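Local coordinates for AA9 family lytic polysaccharide monooxygenase D (Myceliophthora thermophila, PDB 5UFV), which uses a single active-site copper ion and a reducing agent to cleave cellulose chains oxidatively, with oxidation at C1 of the sugar, at residues Tyr7-Lys12 with Asp64-Thr69; Gly24-Gln29 with Gly53-Ala58; Ile80-Tyr85 with Val153-Ile158; Asp144-Gly149 with Pro223-Thr228. All coordinates share one frame; numbering follows the deposited sequence.

Interaction 1 of 4, residues Tyr7-Lys12 with Asp64-Thr69; sequences YNIAGK and DTITAT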
loop_
_atom_site.group_PDB
_atom_site.type_symbol
_atom_site.label_atom_id
_atom_site.label_comp_id
_atom_site.label_asym_id
_atom_site.label_seq_id
_atom_site.Cartn_x
_atom_site.Cartn_y
_atom_site.Cartn_z
ATOM N N TYR A 7 -10.501 6.487 -5.357
ATOM C CA TYR A 7 -9.773 5.698 -6.351
ATOM C C TYR A 7 -10.260 5.988 -7.779
ATOM O O TYR A 7 -11.409 6.391 -8.002
ATOM C CB TYR A 7 -9.942 4.183 -6.101
ATOM C CG TYR A 7 -9.520 3.644 -4.747
ATOM C CD1 TYR A 7 -10.400 3.622 -3.684
ATOM C CD2 TYR A 7 -8.253 3.117 -4.551
ATOM C CE1 TYR A 7 -10.020 3.114 -2.447
ATOM C CE2 TYR A 7 -7.864 2.624 -3.322
ATOM C CZ TYR A 7 -8.756 2.617 -2.274
ATOM O OH TYR A 7 -8.373 2.116 -1.050
ATOM N N ASN A 8 -9.369 5.756 -8.742
ATOM C CA ASN A 8 -9.752 5.613 -10.141
ATOM C C ASN A 8 -9.284 4.258 -10.662
ATOM O O ASN A 8 -8.100 3.982 -10.733
ATOM C CB ASN A 8 -9.200 6.749 -11.018
ATOM C CG ASN A 8 -9.787 6.724 -12.413
ATOM O OD1 ASN A 8 -9.526 5.811 -13.195
ATOM N ND2 ASN A 8 -10.626 7.690 -12.712
ATOM N N ILE A 9 -10.232 3.418 -11.025
ATOM C CA ILE A 9 -9.934 2.062 -11.437
ATOM C C ILE A 9 -10.566 1.768 -12.781
ATOM O O ILE A 9 -11.792 1.770 -12.936
ATOM C CB ILE A 9 -10.424 1.050 -10.396
ATOM C CG1 ILE A 9 -9.601 1.219 -9.110
ATOM C CG2 ILE A 9 -10.284 -0.371 -10.928
ATOM C CD1 ILE A 9 -10.272 0.728 -7.869
ATOM N N ALA A 10 -9.688 1.492 -13.743
ATOM C CA ALA A 10 -10.058 1.205 -15.128
ATOM C C ALA A 10 -10.826 2.372 -15.667
ATOM O O ALA A 10 -11.858 2.186 -16.293
ATOM C CB ALA A 10 -10.869 -0.073 -15.217
ATOM N N GLY A 11 -10.340 3.580 -15.370
ATOM C CA GLY A 11 -11.007 4.812 -15.798
ATOM C C GLY A 11 -12.277 5.263 -15.057
ATOM O O GLY A 11 -12.856 6.262 -15.445
ATOM N N LYS A 12 -12.727 4.568 -14.009
ATOM C CA LYS A 12 -13.927 4.991 -13.264
ATOM C C LYS A 12 -13.580 5.450 -11.860
ATOM O O LYS A 12 -12.606 4.998 -11.251
ATOM C CB LYS A 12 -14.962 3.868 -13.164
ATOM C CG LYS A 12 -14.979 2.976 -14.392
ATOM C CD LYS A 12 -16.235 2.119 -14.542
ATOM C CE LYS A 12 -16.257 1.502 -15.937
ATOM N NZ LYS A 12 -17.646 1.219 -16.396
ATOM N N ASP A 64 -5.120 -3.144 -16.498
ATOM C CA ASP A 64 -5.802 -1.903 -16.162
ATOM C C ASP A 64 -5.090 -1.179 -15.025
ATOM O O ASP A 64 -4.382 -1.782 -14.213
ATOM C CB ASP A 64 -7.266 -2.151 -15.787
ATOM C CG ASP A 64 -8.169 -2.390 -17.021
ATOM O OD1 ASP A 64 -7.838 -1.901 -18.137
ATOM O OD2 ASP A 64 -9.239 -3.040 -16.859
ATOM N N THR A 65 -5.290 0.131 -14.987
ATOM C CA THR A 65 -4.636 0.995 -14.019
ATOM C C THR A 65 -5.492 1.158 -12.728
ATOM O O THR A 65 -6.717 1.394 -12.789
ATOM C CB THR A 65 -4.321 2.362 -14.684
ATOM O OG1 THR A 65 -3.240 2.185 -15.607
ATOM C CG2 THR A 65 -3.911 3.406 -13.664
ATOM N N ILE A 66 -4.825 0.996 -11.577
ATOM C CA ILE A 66 -5.359 1.357 -10.259
ATOM C C ILE A 66 -4.682 2.624 -9.755
ATOM O O ILE A 66 -3.486 2.629 -9.498
ATOM C CB ILE A 66 -5.128 0.244 -9.223
ATOM C CG1 ILE A 66 -5.882 -1.007 -9.650
ATOM C CG2 ILE A 66 -5.625 0.688 -7.859
ATOM C CD1 ILE A 66 -5.648 -2.208 -8.767
ATOM N N THR A 67 -5.456 3.688 -9.614
ATOM C CA THR A 67 -4.965 4.939 -9.103
ATOM C C THR A 67 -5.639 5.232 -7.771
ATOM O O THR A 67 -6.861 5.255 -7.703
ATOM C CB THR A 67 -5.336 6.066 -10.047
ATOM O OG1 THR A 67 -4.745 5.830 -11.323
ATOM C CG2 THR A 67 -4.870 7.419 -9.494
ATOM N N ALA A 68 -4.843 5.467 -6.726
ATOM C CA ALA A 68 -5.334 5.878 -5.422
ATOM C C ALA A 68 -4.974 7.338 -5.158
ATOM O O ALA A 68 -3.882 7.793 -5.518
ATOM C CB ALA A 68 -4.709 5.004 -4.371
ATOM N N THR A 69 -5.885 8.065 -4.525
ATOM C CA THR A 69 -5.668 9.466 -4.200
ATOM C C THR A 69 -5.651 9.711 -2.695
ATOM O O THR A 69 -6.461 9.183 -1.961
ATOM C CB THR A 69 -6.747 10.354 -4.853
ATOM O OG1 THR A 69 -6.674 10.187 -6.260
ATOM C CG2 THR A 69 -6.504 11.851 -4.581
#
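Asn8 and Thr67 form an antiparallel hydrogen-bonded pair between strands 7-9 and 65-69, Asn8 N giving to Thr67 O (2.8 Å) and Thr67 N to Asn8 O (2.9 Å). Just past the first strand, Ala10 N adds a nearly straight bond to Thr65 O at 3.1 Å, from the type I' turn of Ile9-Lys12 that leads into the next strand, a beta hairpin. Weaker CA-H...O contacts fill in between, with Tyr7 CA 3.2 Å from Thr67 O.

Apolar packing gathers on the face carrying Tyr7, Ile9, Ile66 and Ala68. The Tyr7 ring brings its CD2 and CE2 side to Ala68 CB (CD2 to CB 4.0 Å), because CG stands anti to the carbonyl carbon (chi1 -57°); its hydroxyl runs on to Gln29. Ile9 CG1 lies 4.2 Å from Ile66 CG2. On the other face Asn8 CB and Thr67 CB pack 4.0 Å apart, while their polar ends turn to Asp13 and Ser139.

The chemistry thus divides by face: an oily side that packs on strands 149-159 and 167-177 of the second sheet, as in a beta sandwich, and a partly exposed side of short polar groups, with backbone bonds joining the two strands.

Interaction 2 of 4, residues Gly24-Gln29 with Gly53-Ala58; sequences GQDVIQ and GAALYA
Leu56 turns its CG anti to the carbonyl carbon (chi1 -54°), which lays the branched end against Asp26: Leu56 CG is 3.7 Å from Asp26 CB, and Leu56 CD1 touches the Asp26 backbone oxygen. Ile28 holds CG1 between its backbone N and carbonyl carbon (chi1 65°), leaving CG2 to ride over the backbone of the other segment, 3.6 Å from Tyr57 C. The same methyl meets Leu56 CB, while CD1 reaches toward Ala58 CB.

One direct hydrogen bond joins the backbones, from Leu56 N to Val27 O at 3.1 Å; the donor sits well above the carbonyl plane, 39° out of it. Ala54 CB sits against the carbonyl oxygens of Val27, Ile28 and Gln29, 3.5 Å from both Val27 O and Gln29 O. Ile28 CA adds a CA-H...O contact to Leu56 O.

Two waters add to the polar link. One molecule accepts from Val27 N and Ala55 N, bridging the two segments beside the direct bond; a second donates to Gln29 O (2.6 Å) and to Gly53 O (2.9 Å).

The Gln29 amide points elsewhere, to Val4, Tyr7, Tyr17 and Trp32. With the two segments running roughly at right angles and no strand pairing, this is loop-on-loop packing at the margin of the AA9 beta sandwich, where Ile28 touches Tyr7 and Ile9 of one sheet and Ala173 of the other.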
loop_
_atom_site.group_PDB
_atom_site.type_symbol
_atom_site.label_atom_id
_atom_site.label_comp_id
_atom_site.label_asym_id
_atom_site.label_seq_id
_atom_site.Cartn_x
_atom_site.Cartn_y
_atom_site.Cartn_z
ATOM N N GLY A 24 -22.429 6.263 5.666
ATOM C CA GLY A 24 -23.346 5.126 5.501
ATOM C C GLY A 24 -23.590 4.714 4.055
ATOM O O GLY A 24 -24.402 3.860 3.788
ATOM N N GLN A 25 -22.867 5.308 3.118
ATOM C CA GLN A 25 -23.035 4.990 1.708
ATOM C C GLN A 25 -22.120 3.814 1.330
ATOM O O GLN A 25 -20.999 3.696 1.828
ATOM C CB GLN A 25 -22.739 6.243 0.881
ATOM C CG GLN A 25 -22.294 6.019 -0.558
ATOM C CD GLN A 25 -21.212 7.007 -1.000
ATOM O OE1 GLN A 25 -20.361 7.420 -0.203
ATOM N NE2 GLN A 25 -21.237 7.384 -2.277
ATOM N N ASP A 26 -22.612 2.951 0.438
ATOM C CA ASP A 26 -21.838 1.826 -0.099
ATOM C C ASP A 26 -20.552 2.280 -0.810
ATOM O O ASP A 26 -20.600 3.163 -1.662
ATOM C CB ASP A 26 -22.690 1.018 -1.078
ATOM C CG ASP A 26 -23.808 0.207 -0.389
ATOM O OD1 ASP A 26 -23.739 -0.026 0.833
ATOM O OD2 ASP A 26 -24.777 -0.203 -1.094
ATOM N N VAL A 27 -19.416 1.676 -0.459
ATOM C CA VAL A 27 -18.140 1.957 -1.137
ATOM C C VAL A 27 -17.317 0.691 -1.419
ATOM O O VAL A 27 -17.701 -0.400 -1.042
ATOM C CB VAL A 27 -17.297 3.009 -0.356
ATOM C CG1 VAL A 27 -17.989 4.391 -0.333
ATOM C CG2 VAL A 27 -17.001 2.538 1.069
ATOM N N ILE A 28 -16.202 0.823 -2.133
ATOM C CA ILE A 28 -15.321 -0.334 -2.413
ATOM C C ILE A 28 -14.234 -0.515 -1.330
ATOM O O ILE A 28 -13.625 -1.580 -1.207
ATOM C CB ILE A 28 -14.668 -0.239 -3.806
ATOM C CG1 ILE A 28 -13.715 0.959 -3.893
ATOM C CG2 ILE A 28 -15.717 -0.125 -4.912
ATOM C CD1 ILE A 28 -12.720 0.858 -5.037
ATOM N N GLN A 29 -14.038 0.537 -0.535
ATOM C CA GLN A 29 -12.965 0.623 0.448
ATOM C C GLN A 29 -13.383 0.117 1.842
ATOM O O GLN A 29 -14.479 0.431 2.326
ATOM C CB GLN A 29 -12.496 2.087 0.564
ATOM C CG GLN A 29 -11.124 2.258 1.191
ATOM C CD GLN A 29 -10.715 3.718 1.348
ATOM O OE1 GLN A 29 -11.508 4.549 1.800
ATOM N NE2 GLN A 29 -9.491 4.041 0.977
ATOM N N GLY A 53 -14.563 -4.865 5.900
ATOM C CA GLY A 53 -15.159 -5.147 4.614
ATOM C C GLY A 53 -15.814 -3.967 3.968
ATOM O O GLY A 53 -15.724 -2.848 4.444
ATOM N N ALA A 54 -16.492 -4.253 2.871
ATOM C CA ALA A 54 -17.132 -3.241 2.062
ATOM C C ALA A 54 -18.193 -3.863 1.153
ATOM O O ALA A 54 -18.093 -5.028 0.814
ATOM C CB ALA A 54 -16.088 -2.519 1.236
ATOM N N ALA A 55 -19.170 -3.062 0.724
ATOM C CA ALA A 55 -20.351 -3.565 0.000
ATOM C C ALA A 55 -20.118 -3.709 -1.501
ATOM O O ALA A 55 -20.726 -4.584 -2.158
ATOM C CB ALA A 55 -21.541 -2.649 0.251
ATOM N N LEU A 56 -19.267 -2.845 -2.039
ATOM C CA LEU A 56 -19.035 -2.793 -3.474
ATOM C C LEU A 56 -17.634 -3.238 -3.879
ATOM O O LEU A 56 -16.751 -3.351 -3.047
ATOM C CB LEU A 56 -19.238 -1.363 -3.972
ATOM C CG LEU A 56 -20.575 -0.734 -3.618
ATOM C CD1 LEU A 56 -20.670 0.673 -4.212
ATOM C CD2 LEU A 56 -21.747 -1.614 -4.059
ATOM N N TYR A 57 -17.464 -3.433 -5.183
ATOM C CA TYR A 57 -16.192 -3.763 -5.823
ATOM C C TYR A 57 -16.056 -2.937 -7.113
ATOM O O TYR A 57 -17.049 -2.517 -7.694
ATOM C CB TYR A 57 -16.130 -5.243 -6.188
ATOM C CG TYR A 57 -17.324 -5.679 -6.999
ATOM C CD1 TYR A 57 -17.357 -5.481 -8.369
ATOM C CD2 TYR A 57 -18.458 -6.246 -6.377
ATOM C CE1 TYR A 57 -18.465 -5.855 -9.120
ATOM C CE2 TYR A 57 -19.561 -6.618 -7.113
ATOM C CZ TYR A 57 -19.557 -6.420 -8.485
ATOM O OH TYR A 57 -20.645 -6.770 -9.246
ATOM N N ALA A 58 -14.821 -2.685 -7.533
ATOM C CA ALA A 58 -14.568 -2.118 -8.844
ATOM C C ALA A 58 -14.219 -3.259 -9.814
ATOM O O ALA A 58 -13.523 -4.198 -9.437
ATOM C CB ALA A 58 -13.424 -1.127 -8.754
HETATM O O HOH W 1 -19.691 -0.343 1.828
HETATM O O HOH W 2 -16.361 -0.106 3.971
#

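Interaction 3 of 4, residues Ile80-Tyr85 with Val153-Ile158; sequences ILVWMY and VRHELI
Strands 80-85 and 153-158 are antiparallel neighbours in the middle of the larger sheet of the AA9 beta sandwich, and Trp83 meets Arg154 and Glu156 across them in a buried polar cluster. Two hydrogen-bonded pairs set the register: Leu81 with Glu156 and Trp83 with Arg154, each contributing two backbone bonds of 2.7 to 2.8 Å.

On the face carrying Ile80, Val82 and Met84 the packing is apolar and faces the other sheet. Val82 CG1 lies over one face of the His155 ring, a CH-pi contact, 4.0 Å from CG1 to centroid; Ile66 and Ala68 also touch this imidazole. Ile80 CG1 rests 3.8 Å from Leu157 CD2, and Val153 CG2 packs on both Val82 and Met84.

The other face, beside Leu81 and Trp83, holds the charged pair. Arg154 runs out extended to NE, CG anti to the backbone N (chi1 169°), and grips Glu156 end-on with NH1 and NH2, one to each carboxylate oxygen, in a salt bridge that meets the carboxylate from above its plane. Arg47 O and Leu46 O take further guanidinium N-H groups, and Tyr196 OH binds Glu156 OE2. Such an enclosed carboxylate would probably stay ionised beside its arginine. The indole and guanidinium planes stand 77° apart, with Trp83 NE1 near the guanidinium plane; these two donors share an acceptor. Glu156 OE1 takes NH1 of Arg154 at 2.7 Å and NE1 of Trp83 at 3.2 Å, the indole N-H arriving nearly along the C-O axis in a bent bond, with OE1 off the indole plane.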
loop_
_atom_site.group_PDB
_atom_site.type_symbol
_atom_site.label_atom_id
_atom_site.label_comp_id
_atom_site.label_asym_id
_atom_site.label_seq_id
_atom_site.Cartn_x
_atom_site.Cartn_y
_atom_site.Cartn_z
ATOM N N ILE A 80 6.535 3.483 -0.656
ATOM C CA ILE A 80 5.172 3.261 -1.056
ATOM C C ILE A 80 5.099 1.786 -1.396
ATOM O O ILE A 80 5.950 1.296 -2.126
ATOM C CB ILE A 80 4.869 4.034 -2.357
ATOM C CG1 ILE A 80 5.070 5.522 -2.134
ATOM C CG2 ILE A 80 3.466 3.748 -2.838
ATOM C CD1 ILE A 80 4.892 6.342 -3.381
ATOM N N LEU A 81 4.089 1.093 -0.881
ATOM C CA LEU A 81 3.827 -0.270 -1.283
ATOM C C LEU A 81 2.369 -0.464 -1.692
ATOM O O LEU A 81 1.463 0.054 -1.034
ATOM C CB LEU A 81 4.143 -1.215 -0.144
ATOM C CG LEU A 81 5.636 -1.372 0.179
ATOM C CD1 LEU A 81 6.145 -0.249 1.062
ATOM C CD2 LEU A 81 5.885 -2.715 0.859
ATOM N N VAL A 82 2.152 -1.220 -2.769
ATOM C CA VAL A 82 0.828 -1.570 -3.186
ATOM C C VAL A 82 0.763 -3.056 -3.351
ATOM O O VAL A 82 1.565 -3.625 -4.070
ATOM C CB VAL A 82 0.484 -0.942 -4.527
ATOM C CG1 VAL A 82 -0.984 -1.202 -4.845
ATOM C CG2 VAL A 82 0.825 0.551 -4.528
ATOM N N TRP A 83 -0.203 -3.682 -2.694
ATOM C CA TRP A 83 -0.311 -5.114 -2.651
ATOM C C TRP A 83 -1.673 -5.551 -3.084
ATOM O O TRP A 83 -2.613 -4.791 -3.072
ATOM C CB TRP A 83 -0.196 -5.627 -1.227
ATOM C CG TRP A 83 0.964 -5.183 -0.387
ATOM C CD1 TRP A 83 1.194 -3.932 0.116
ATOM C CD2 TRP A 83 2.003 -6.020 0.136
ATOM N NE1 TRP A 83 2.343 -3.932 0.881
ATOM C CE2 TRP A 83 2.851 -5.201 0.915
ATOM C CE3 TRP A 83 2.298 -7.381 0.018
ATOM C CZ2 TRP A 83 3.956 -5.695 1.576
ATOM C CZ3 TRP A 83 3.409 -7.873 0.678
ATOM C CH2 TRP A 83 4.216 -7.038 1.450
ATOM N N MET A 84 -1.781 -6.833 -3.372
ATOM C CA MET A 84 -3.031 -7.459 -3.705
ATOM C C MET A 84 -3.124 -8.793 -3.000
ATOM O O MET A 84 -2.145 -9.315 -2.490
ATOM C CB MET A 84 -3.157 -7.649 -5.225
ATOM C CG MET A 84 -3.459 -6.365 -5.955
ATOM S SD MET A 84 -3.794 -6.510 -7.733
ATOM C CE MET A 84 -5.519 -7.012 -7.754
ATOM N N TYR A 85 -4.324 -9.348 -2.993
ATOM C CA TYR A 85 -4.610 -10.535 -2.222
ATOM C C TYR A 85 -5.802 -11.194 -2.862
ATOM O O TYR A 85 -6.848 -10.567 -3.026
ATOM C CB TYR A 85 -4.913 -10.148 -0.767
ATOM C CG TYR A 85 -5.297 -11.293 0.121
ATOM C CD1 TYR A 85 -6.550 -11.893 0.025
ATOM C CD2 TYR A 85 -4.428 -11.757 1.073
ATOM C CE1 TYR A 85 -6.909 -12.953 0.836
ATOM C CE2 TYR A 85 -4.777 -12.803 1.903
ATOM C CZ TYR A 85 -6.022 -13.405 1.782
ATOM O OH TYR A 85 -6.344 -14.447 2.623
ATOM N N VAL A 153 -6.997 -4.899 -2.745
ATOM C CA VAL A 153 -5.791 -4.181 -3.097
ATOM C C VAL A 153 -5.469 -3.318 -1.907
ATOM O O VAL A 153 -6.376 -2.756 -1.343
ATOM C CB VAL A 153 -5.992 -3.300 -4.321
ATOM C CG1 VAL A 153 -7.186 -2.369 -4.140
ATOM C CG2 VAL A 153 -4.723 -2.503 -4.602
ATOM N N ARG A 154 -4.197 -3.217 -1.518
ATOM C CA ARG A 154 -3.811 -2.523 -0.272
ATOM C C ARG A 154 -2.716 -1.504 -0.548
ATOM O O ARG A 154 -1.652 -1.859 -1.091
ATOM C CB ARG A 154 -3.326 -3.554 0.761
ATOM C CG ARG A 154 -2.647 -3.004 2.000
ATOM C CD ARG A 154 -2.315 -4.164 2.921
ATOM N NE ARG A 154 -1.658 -3.697 4.132
ATOM C CZ ARG A 154 -0.383 -3.292 4.190
ATOM N NH1 ARG A 154 0.406 -3.341 3.096
ATOM N NH2 ARG A 154 0.105 -2.841 5.352
ATOM N N HIS A 155 -2.963 -0.247 -0.181
ATOM C CA HIS A 155 -1.960 0.798 -0.341
ATOM C C HIS A 155 -1.383 1.073 0.993
ATOM O O HIS A 155 -2.118 1.149 1.957
ATOM C CB HIS A 155 -2.555 2.078 -0.921
ATOM C CG HIS A 155 -2.965 1.933 -2.347
ATOM N ND1 HIS A 155 -4.123 1.286 -2.724
ATOM C CD2 HIS A 155 -2.335 2.269 -3.494
ATOM C CE1 HIS A 155 -4.205 1.263 -4.041
ATOM N NE2 HIS A 155 -3.131 1.847 -4.531
ATOM N N GLU A 156 -0.067 1.229 1.046
ATOM C CA GLU A 156 0.623 1.385 2.289
ATOM C C GLU A 156 1.746 2.345 2.056
ATOM O O GLU A 156 2.551 2.163 1.127
ATOM C CB GLU A 156 1.169 0.039 2.767
ATOM C CG GLU A 156 2.053 0.066 4.015
ATOM C CD GLU A 156 2.641 -1.320 4.367
ATOM O OE1 GLU A 156 2.852 -2.162 3.448
ATOM O OE2 GLU A 156 2.884 -1.596 5.577
ATOM N N LEU A 157 1.771 3.381 2.901
ATOM C CA LEU A 157 2.852 4.333 2.978
ATOM C C LEU A 157 3.460 4.149 4.327
ATOM O O LEU A 157 2.733 4.062 5.315
ATOM C CB LEU A 157 2.339 5.767 2.909
ATOM C CG LEU A 157 1.528 6.149 1.676
ATOM C CD1 LEU A 157 1.264 7.645 1.701
ATOM C CD2 LEU A 157 2.215 5.735 0.385
ATOM N N ILE A 158 4.792 4.088 4.368
ATOM C CA ILE A 158 5.532 3.949 5.612
ATOM C C ILE A 158 6.394 5.192 5.766
ATOM O O ILE A 158 7.385 5.352 5.051
ATOM C CB ILE A 158 6.421 2.727 5.591
ATOM C CG1 ILE A 158 5.623 1.488 5.217
ATOM C CG2 ILE A 158 7.051 2.527 6.948
ATOM C CD1 ILE A 158 6.501 0.243 5.136
#

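Interaction 4 of 4, residues Asp144-Gly149 with Pro223-Thr228; sequences DGLAPG and PVFKGT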
loop_
_atom_site.group_PDB
_atom_site.type_symbol
_atom_site.label_atom_id
_atom_site.label_comp_id
_atom_site.label_asym_id
_atom_site.label_seq_id
_atom_site.Cartn_x
_atom_site.Cartn_y
_atom_site.Cartn_z
ATOM N N ASP A 144 -0.101 -8.238 -15.642
ATOM C CA ASP A 144 -0.591 -9.018 -16.794
ATOM C C ASP A 144 -0.752 -10.516 -16.498
ATOM O O ASP A 144 0.110 -11.141 -15.864
ATOM C CB ASP A 144 0.349 -8.872 -18.005
ATOM C CG ASP A 144 0.427 -7.444 -18.525
ATOM O OD1 ASP A 144 -0.617 -6.738 -18.583
ATOM O OD2 ASP A 144 1.551 -7.032 -18.881
ATOM N N GLY A 145 -1.855 -11.073 -16.993
ATOM C CA GLY A 145 -2.162 -12.481 -16.848
ATOM C C GLY A 145 -2.802 -12.896 -15.533
ATOM O O GLY A 145 -3.136 -14.069 -15.364
ATOM N N LEU A 146 -2.992 -11.964 -14.599
ATOM C CA LEU A 146 -3.483 -12.317 -13.263
ATOM C C LEU A 146 -4.781 -13.104 -13.329
ATOM O O LEU A 146 -5.719 -12.690 -13.987
ATOM C CB LEU A 146 -3.728 -11.054 -12.452
ATOM C CG LEU A 146 -4.004 -11.143 -10.957
ATOM C CD1 LEU A 146 -2.865 -11.837 -10.222
ATOM C CD2 LEU A 146 -4.213 -9.751 -10.399
ATOM N N ALA A 147 -4.844 -14.244 -12.653
ATOM C CA ALA A 147 -6.066 -15.052 -12.691
ATOM C C ALA A 147 -7.228 -14.221 -12.200
ATOM O O ALA A 147 -7.056 -13.419 -11.278
ATOM C CB ALA A 147 -5.927 -16.304 -11.837
ATOM N N PRO A 148 -8.410 -14.418 -12.796
ATOM C CA PRO A 148 -9.593 -13.667 -12.415
ATOM C C PRO A 148 -10.057 -13.992 -11.013
ATOM O O PRO A 148 -9.813 -15.091 -10.539
ATOM C CB PRO A 148 -10.661 -14.163 -13.402
ATOM C CG PRO A 148 -10.213 -15.527 -13.789
ATOM C CD PRO A 148 -8.717 -15.454 -13.797
ATOM N N GLY A 149 -10.734 -13.043 -10.367
ATOM C CA GLY A 149 -11.519 -13.337 -9.169
ATOM C C GLY A 149 -11.675 -12.113 -8.298
ATOM O O GLY A 149 -11.395 -11.000 -8.729
ATOM N N PRO A 223 9.908 -9.568 -3.413
ATOM C CA PRO A 223 10.016 -8.922 -4.722
ATOM C C PRO A 223 8.652 -8.694 -5.317
ATOM O O PRO A 223 7.728 -9.420 -5.005
ATOM C CB PRO A 223 10.762 -9.956 -5.583
ATOM C CG PRO A 223 10.705 -11.244 -4.823
ATOM C CD PRO A 223 10.606 -10.868 -3.376
ATOM N N VAL A 224 8.537 -7.708 -6.191
ATOM C CA VAL A 224 7.270 -7.408 -6.846
ATOM C C VAL A 224 6.868 -8.498 -7.831
ATOM O O VAL A 224 7.693 -8.951 -8.613
ATOM C CB VAL A 224 7.369 -6.083 -7.634
ATOM C CG1 VAL A 224 6.092 -5.808 -8.437
ATOM C CG2 VAL A 224 7.691 -4.927 -6.690
ATOM N N PHE A 225 5.586 -8.857 -7.832
ATOM C CA PHE A 225 5.041 -9.750 -8.848
ATOM C C PHE A 225 4.671 -9.030 -10.141
ATOM O O PHE A 225 3.847 -8.121 -10.130
ATOM C CB PHE A 225 3.810 -10.455 -8.307
ATOM C CG PHE A 225 3.237 -11.451 -9.248
ATOM C CD1 PHE A 225 4.005 -12.501 -9.703
ATOM C CD2 PHE A 225 1.949 -11.326 -9.699
ATOM C CE1 PHE A 225 3.489 -13.428 -10.596
ATOM C CE2 PHE A 225 1.417 -12.237 -10.588
ATOM C CZ PHE A 225 2.184 -13.298 -11.033
ATOM N N LYS A 226 5.253 -9.473 -11.256
ATOM C CA LYS A 226 5.123 -8.808 -12.570
ATOM C C LYS A 226 4.118 -9.463 -13.523
ATOM O O LYS A 226 3.651 -8.823 -14.463
ATOM C CB LYS A 226 6.470 -8.809 -13.300
ATOM C CG LYS A 226 7.621 -8.177 -12.544
ATOM C CD LYS A 226 7.603 -6.652 -12.618
ATOM C CE LYS A 226 8.857 -6.094 -11.940
ATOM N NZ LYS A 226 9.113 -4.651 -12.197
ATOM N N GLY A 227 3.834 -10.745 -13.313
ATOM C CA GLY A 227 2.933 -11.492 -14.181
ATOM C C GLY A 227 3.674 -12.013 -15.386
ATOM O O GLY A 227 4.710 -12.678 -15.254
ATOM N N THR A 228 3.158 -11.674 -16.564
ATOM C CA THR A 228 3.625 -12.255 -17.827
ATOM C C THR A 228 3.902 -11.181 -18.896
ATOM O O THR A 228 4.782 -10.325 -18.737
ATOM C CB THR A 228 2.580 -13.269 -18.356
ATOM O OG1 THR A 228 1.290 -12.651 -18.439
ATOM C CG2 THR A 228 2.465 -14.458 -17.422
#
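Leu146 and Phe225 meet at the buried end of this contact, where Leu146 CD1 comes 4.3 Å from CE2 of the Phe225 ring, approaching it obliquely. Phe225 swings its ring across to Leu146 by placing CG anti to the backbone N (chi1 -176°). One face of that ring is covered from its own segment: the backbone N of Gly227 sits 3.7 Å above the plane, over the centre, where the chain folds back over its own aromatic. Tyr189 meets the same ring edge-to-face, and Pro185 packs against it as well, while Leu146 also touches Phe102 of strand 101-107.

At the exposed end the partners are polar, and Thr228, the last modelled residue, does the touching. Its hydroxyl lies between the backbone N and the carbonyl carbon (chi1 54°), which turns OG1 toward Asp144. Both Thr228 OG1 and Thr228 N then stand 3.2 Å from Asp144 O, each a weak hydrogen bond, and the N-H angle of 130° is well bent. Gly227 CA comes to the same oxygen in a CA-H...O contact. The Asp144 side chain takes part through carbon, its CB 3.9 Å from Thr228 OG1.

Both segments are irregular: one is the loop between strands 136-141 and 149-159, the other the C-terminal tail. A single carbonyl oxygen thus collects polar contacts from the end of the modelled tail, all weak or bent; the tail is probably also held by Phe225, whose ring packs on Leu146, Tyr189 and Pro185 and whose backbone bonds to Lys103.

How the interactions relate
Interaction 3 lies at the heart of the fold, its centre about 2 Å from that of the chain; interactions 1 and 4 touch it, and interaction 2 reaches it only by way of interaction 1. Interaction 1 belongs to the facing sheet: Ala68 CB is 3.5 Å from His155 NE2, closing the sandwich between them. Interaction 2 packs against the edge of interaction 1, with Ile28 CD1 3.7 Å from Ile9 CD1. Interaction 4 meets interaction 3 through Leu146 CD2, 4.0 Å from Met84 CE, but lies away from the annotated sites. Copper lies about 9 Å from the Leu157 side chain of interaction 3, which is about 5 Å from that of the copper-site residue Tyr169.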